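Long-range contacts in putative primosome component (Streptococcus pyogenes serotype M3, PDB 2QGZ), which probably acts as an ATP-dependent loader that helps deliver the replicative helicase to DNA during primosome assembly: residues Glu107-Val112 with Thr184-Phe189; Lys180-Thr185 with Asn214-Ile219. One frame throughout, in Å; residues are numbered along the deposited sequence.

Interaction 1: Glu107-Val112 with Thr184-Phe189; sequences ERIQLV and TTLLHF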
# COMPACT_ATOMS: atom_id res chain seq x y z
N GLU A 107 -2.79 16.59 4.41
CA GLU A 107 -3.88 16.58 3.44
C GLU A 107 -3.54 15.95 2.08
O GLU A 107 -4.44 15.63 1.31
CB GLU A 107 -4.41 18.01 3.21
CG GLU A 107 -3.44 18.93 2.49
CD GLU A 107 -4.09 20.24 2.07
OE1 GLU A 107 -5.04 20.20 1.25
OE2 GLU A 107 -3.66 21.31 2.57
N ARG A 108 -2.25 15.80 1.78
CA ARG A 108 -1.83 15.18 0.52
C ARG A 108 -2.04 13.66 0.58
O ARG A 108 -1.87 12.97 -0.43
CB ARG A 108 -0.35 15.43 0.24
CG ARG A 108 0.07 16.87 0.13
CD ARG A 108 1.39 16.95 -0.62
NE ARG A 108 1.91 18.32 -0.70
CZ ARG A 108 2.48 18.97 0.31
NH1 ARG A 108 2.63 18.38 1.50
NH2 ARG A 108 2.90 20.21 0.13
N ILE A 109 -2.39 13.16 1.76
CA ILE A 109 -2.60 11.73 1.96
C ILE A 109 -4.08 11.35 1.91
O ILE A 109 -4.81 11.50 2.89
CB ILE A 109 -2.03 11.28 3.33
CG1 ILE A 109 -0.53 11.57 3.38
CG2 ILE A 109 -2.28 9.81 3.54
CD1 ILE A 109 0.09 11.25 4.72
N GLN A 110 -4.51 10.85 0.75
CA GLN A 110 -5.90 10.44 0.58
C GLN A 110 -6.18 9.09 1.24
O GLN A 110 -5.39 8.16 1.12
CB GLN A 110 -6.25 10.39 -0.91
CG GLN A 110 -6.41 11.75 -1.58
CD GLN A 110 -5.14 12.59 -1.55
OE1 GLN A 110 -5.10 13.67 -0.96
NE2 GLN A 110 -4.09 12.09 -2.20
N LEU A 111 -7.31 9.01 1.93
CA LEU A 111 -7.70 7.77 2.60
C LEU A 111 -8.99 7.25 1.99
O LEU A 111 -9.85 8.02 1.58
CB LEU A 111 -7.95 8.01 4.09
CG LEU A 111 -6.85 8.58 4.98
CD1 LEU A 111 -7.41 8.74 6.38
CD2 LEU A 111 -5.64 7.67 4.99
N VAL A 112 -9.11 5.93 1.93
CA VAL A 112 -10.29 5.28 1.39
C VAL A 112 -10.65 4.15 2.33
O VAL A 112 -10.00 3.10 2.33
CB VAL A 112 -10.04 4.71 -0.03
CG1 VAL A 112 -11.26 3.89 -0.48
CG2 VAL A 112 -9.80 5.86 -1.02
N THR A 184 -0.30 10.47 -1.74
CA THR A 184 -0.36 9.03 -1.63
C THR A 184 -1.78 8.69 -1.26
O THR A 184 -2.47 9.49 -0.62
CB THR A 184 0.58 8.50 -0.51
OG1 THR A 184 1.95 8.75 -0.85
CG2 THR A 184 0.40 7.00 -0.32
N THR A 185 -2.24 7.51 -1.68
CA THR A 185 -3.57 7.07 -1.33
C THR A 185 -3.44 5.76 -0.58
O THR A 185 -2.81 4.82 -1.06
CB THR A 185 -4.45 6.84 -2.57
OG1 THR A 185 -4.69 8.09 -3.22
CG2 THR A 185 -5.79 6.23 -2.16
N LEU A 186 -4.03 5.73 0.61
CA LEU A 186 -4.02 4.54 1.45
C LEU A 186 -5.44 4.00 1.32
O LEU A 186 -6.40 4.68 1.64
CB LEU A 186 -3.72 4.92 2.90
CG LEU A 186 -2.40 5.66 3.09
CD1 LEU A 186 -2.39 6.40 4.42
CD2 LEU A 186 -1.27 4.66 3.03
N LEU A 187 -5.56 2.78 0.84
CA LEU A 187 -6.87 2.19 0.60
C LEU A 187 -7.06 0.83 1.26
O LEU A 187 -6.22 -0.05 1.13
CB LEU A 187 -7.07 2.10 -0.91
CG LEU A 187 -8.21 1.32 -1.54
CD1 LEU A 187 -8.50 1.90 -2.92
CD2 LEU A 187 -7.85 -0.17 -1.64
N HIS A 188 -8.17 0.67 1.98
CA HIS A 188 -8.46 -0.61 2.62
C HIS A 188 -9.17 -1.45 1.56
O HIS A 188 -10.37 -1.29 1.35
CB HIS A 188 -9.36 -0.41 3.84
CG HIS A 188 -9.55 -1.65 4.66
ND1 HIS A 188 -10.78 -2.25 4.84
CD2 HIS A 188 -8.65 -2.41 5.33
CE1 HIS A 188 -10.63 -3.32 5.59
NE2 HIS A 188 -9.35 -3.45 5.90
N PHE A 189 -8.42 -2.34 0.91
CA PHE A 189 -8.96 -3.17 -0.16
C PHE A 189 -10.30 -3.87 0.09
O PHE A 189 -11.24 -3.71 -0.70
CB PHE A 189 -7.93 -4.22 -0.61
CG PHE A 189 -8.29 -4.87 -1.91
CD1 PHE A 189 -8.28 -4.15 -3.09
CD2 PHE A 189 -8.72 -6.20 -1.94
CE1 PHE A 189 -8.70 -4.73 -4.29
CE2 PHE A 189 -9.13 -6.79 -3.13
CZ PHE A 189 -9.12 -6.06 -4.30
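Gln110 and Leu186 share the middle rung of a parallel pairing between strands 109-112 and 184-188, where Leu186 N gives its hydrogen to Gln110 O at 2.8 Å. Two bonds flank it on each side along the ladder: Arg108 O takes Thr184 N and Thr184 O takes Gln110 N at one end, then Leu186 O takes Val112 N and Val112 O takes His188 N at the other. The bond from His188 N is almost straight, 175° at the hydrogen, whereas Thr184 N meets Arg108 O tilted from the carbonyl plane, where the chain is only just entering the strand.

Leu186 is worth following outward. Its CB sits 4.0 Å from Leu111 CD2, and CG lies 4.2 Å from Ile109 CG2. At the tip, CD1 touches two methyls, 3.5 Å from Ile109 CG2 and 3.5 Å from Leu111 CD2, while the other methyl, CD2, turns to Ile219 of strand 217-221. Ile109 offers its methyl because CG2 stands anti to the backbone N while CG1 lies beside it (chi1 -60°); Leu111 instead runs alongside Leu186, pointing the same way.

On the face carrying Gln110 and Val112, Val112 CB lies 4.1 Å from Leu187 CB, the two side chains running together. Gln110 bends at chi2 (62°), which folds its amide back over the strand start, and NE2 makes a weak bond to Arg108 O at 3.0 Å. The imidazole of His188, at the N-cap position of helix 189-197, is bonded through ND1 to Ser191 OG.

Strand 109-112 lies at one edge of a parallel sheet of six strands in this chain, consistent with the P-loop NTPase fold expected of an IstB-like ATP-binding protein.

Interaction 2: Lys180-Thr185 with Asn214-Ile219; sequences KGVSTT and NVPVLI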
# COMPACT_ATOMS: atom_id res chain seq x y z
N LYS A 180 9.11 15.25 -0.10
CA LYS A 180 8.78 15.52 -1.49
C LYS A 180 7.38 16.11 -1.37
O LYS A 180 6.88 16.28 -0.25
CB LYS A 180 8.76 14.22 -2.28
CG LYS A 180 10.06 13.42 -2.17
CD LYS A 180 11.24 14.24 -2.62
CE LYS A 180 12.37 13.35 -3.12
NZ LYS A 180 12.85 12.39 -2.10
N GLY A 181 6.73 16.45 -2.47
CA GLY A 181 5.39 17.00 -2.35
C GLY A 181 4.34 16.05 -2.89
O GLY A 181 3.23 16.46 -3.23
N VAL A 182 4.69 14.78 -2.94
CA VAL A 182 3.84 13.73 -3.48
C VAL A 182 2.63 13.30 -2.65
O VAL A 182 2.69 13.20 -1.43
CB VAL A 182 4.69 12.49 -3.81
CG1 VAL A 182 5.50 12.09 -2.60
CG2 VAL A 182 3.79 11.34 -4.26
N SER A 183 1.54 13.04 -3.36
CA SER A 183 0.29 12.59 -2.76
C SER A 183 0.31 11.07 -2.75
O SER A 183 0.87 10.44 -3.64
CB SER A 183 -0.92 13.07 -3.58
OG SER A 183 -0.97 14.48 -3.66
N THR A 184 -0.30 10.47 -1.74
CA THR A 184 -0.36 9.03 -1.63
C THR A 184 -1.78 8.69 -1.26
O THR A 184 -2.47 9.49 -0.62
CB THR A 184 0.58 8.50 -0.51
OG1 THR A 184 1.95 8.75 -0.85
CG2 THR A 184 0.40 7.00 -0.32
N THR A 185 -2.24 7.51 -1.68
CA THR A 185 -3.57 7.07 -1.33
C THR A 185 -3.44 5.76 -0.58
O THR A 185 -2.81 4.82 -1.06
CB THR A 185 -4.45 6.84 -2.57
OG1 THR A 185 -4.69 8.09 -3.22
CG2 THR A 185 -5.79 6.23 -2.16
N ASN A 214 -4.57 6.43 -10.88
CA ASN A 214 -3.52 7.33 -11.35
C ASN A 214 -2.77 8.10 -10.27
O ASN A 214 -1.96 8.97 -10.59
CB ASN A 214 -4.08 8.30 -12.40
CG ASN A 214 -2.97 8.93 -13.26
OD1 ASN A 214 -2.13 8.22 -13.82
ND2 ASN A 214 -2.97 10.26 -13.36
N VAL A 215 -3.00 7.79 -8.99
CA VAL A 215 -2.28 8.49 -7.94
C VAL A 215 -0.80 8.11 -7.99
O VAL A 215 -0.45 6.98 -8.32
CB VAL A 215 -2.84 8.17 -6.54
CG1 VAL A 215 -4.28 8.68 -6.45
CG2 VAL A 215 -2.76 6.67 -6.26
N PRO A 216 0.09 9.06 -7.68
CA PRO A 216 1.54 8.80 -7.70
C PRO A 216 2.00 7.56 -6.94
O PRO A 216 2.86 6.82 -7.42
CB PRO A 216 2.12 10.08 -7.11
CG PRO A 216 1.13 11.12 -7.55
CD PRO A 216 -0.19 10.45 -7.27
N VAL A 217 1.45 7.35 -5.76
CA VAL A 217 1.80 6.21 -4.93
C VAL A 217 0.52 5.67 -4.33
O VAL A 217 -0.24 6.41 -3.71
CB VAL A 217 2.74 6.62 -3.78
CG1 VAL A 217 3.02 5.43 -2.90
CG2 VAL A 217 4.03 7.17 -4.32
N LEU A 218 0.30 4.38 -4.51
CA LEU A 218 -0.91 3.73 -4.02
C LEU A 218 -0.59 2.60 -3.05
O LEU A 218 0.28 1.76 -3.32
CB LEU A 218 -1.71 3.19 -5.21
CG LEU A 218 -2.98 2.41 -4.88
CD1 LEU A 218 -4.00 3.34 -4.21
CD2 LEU A 218 -3.55 1.81 -6.15
N ILE A 219 -1.29 2.59 -1.92
CA ILE A 219 -1.11 1.56 -0.91
C ILE A 219 -2.40 0.75 -0.83
O ILE A 219 -3.45 1.30 -0.51
CB ILE A 219 -0.88 2.18 0.50
CG1 ILE A 219 0.26 3.21 0.47
CG2 ILE A 219 -0.64 1.06 1.51
CD1 ILE A 219 1.61 2.65 0.12
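This is a buried parallel strand pairing inside the central sheet, joining the start of strand 184-188 to the start of strand 217-221, with the loops that lead into both strands packed just ahead of it. Two backbone bonds carry it, both on Thr185: its N donates to Val217 O at 3.1 Å, and its O accepts Ile219 N at 2.8 Å. Val217 O also lies 3.3 Å from Thr184 CA, a CA-H...O contact beside the stronger bond.

Side chains fill both faces. Thr185 OG1 lies against Val215 CG1 at 3.3 Å, the two side chains meeting roughly at right angles, and Thr185 CB rests 3.9 Å from Leu218 CD1. Across the sheet, Thr184 OG1 is turned to the flank of Val217, 3.7 Å from its CB; it lies beside the backbone N (chi1 -66°), which leaves CG2 anti to that N and reaching Ile219 CG1.

Ahead of the strands, Val182 and Pro216 slide past each other in opposite directions, Val182 CG2 touching Pro216 CB at 3.5 Å; Tyr147 contacts both side chains. Helix 165-179 touches Thr184 and Ile219 on their face of the sheet, and Val182 in the loop.

The hydrogen bonds across the contact all join peptide groups, while the threonine hydroxyls lie against valine carbons: the backbone sets the register, Thr184 and Ile219 pack against the helix, and Val182 with Pro216 joins the loops.

Interactions 1 and 2 build outward and inward from the same strand, 184-188, whose two edges pair with 109-112 and 217-221. Thr184 and Thr185 belong to both: Thr184 turns its backbone N and O to the outer neighbour, and Thr185 turns its own to the inner one. Interaction 1 is only partly buried, as suits an outermost strand of the sheet, and has the longer ladder, with five backbone bonds and a polar glutamine on one face. Interaction 2 is the more buried, being flanked by strands on both sides, has two such bonds, and relies more on apolar loop packing. Leu186 CD2 meets Ile219 CG1 at 3.3 Å, linking the two.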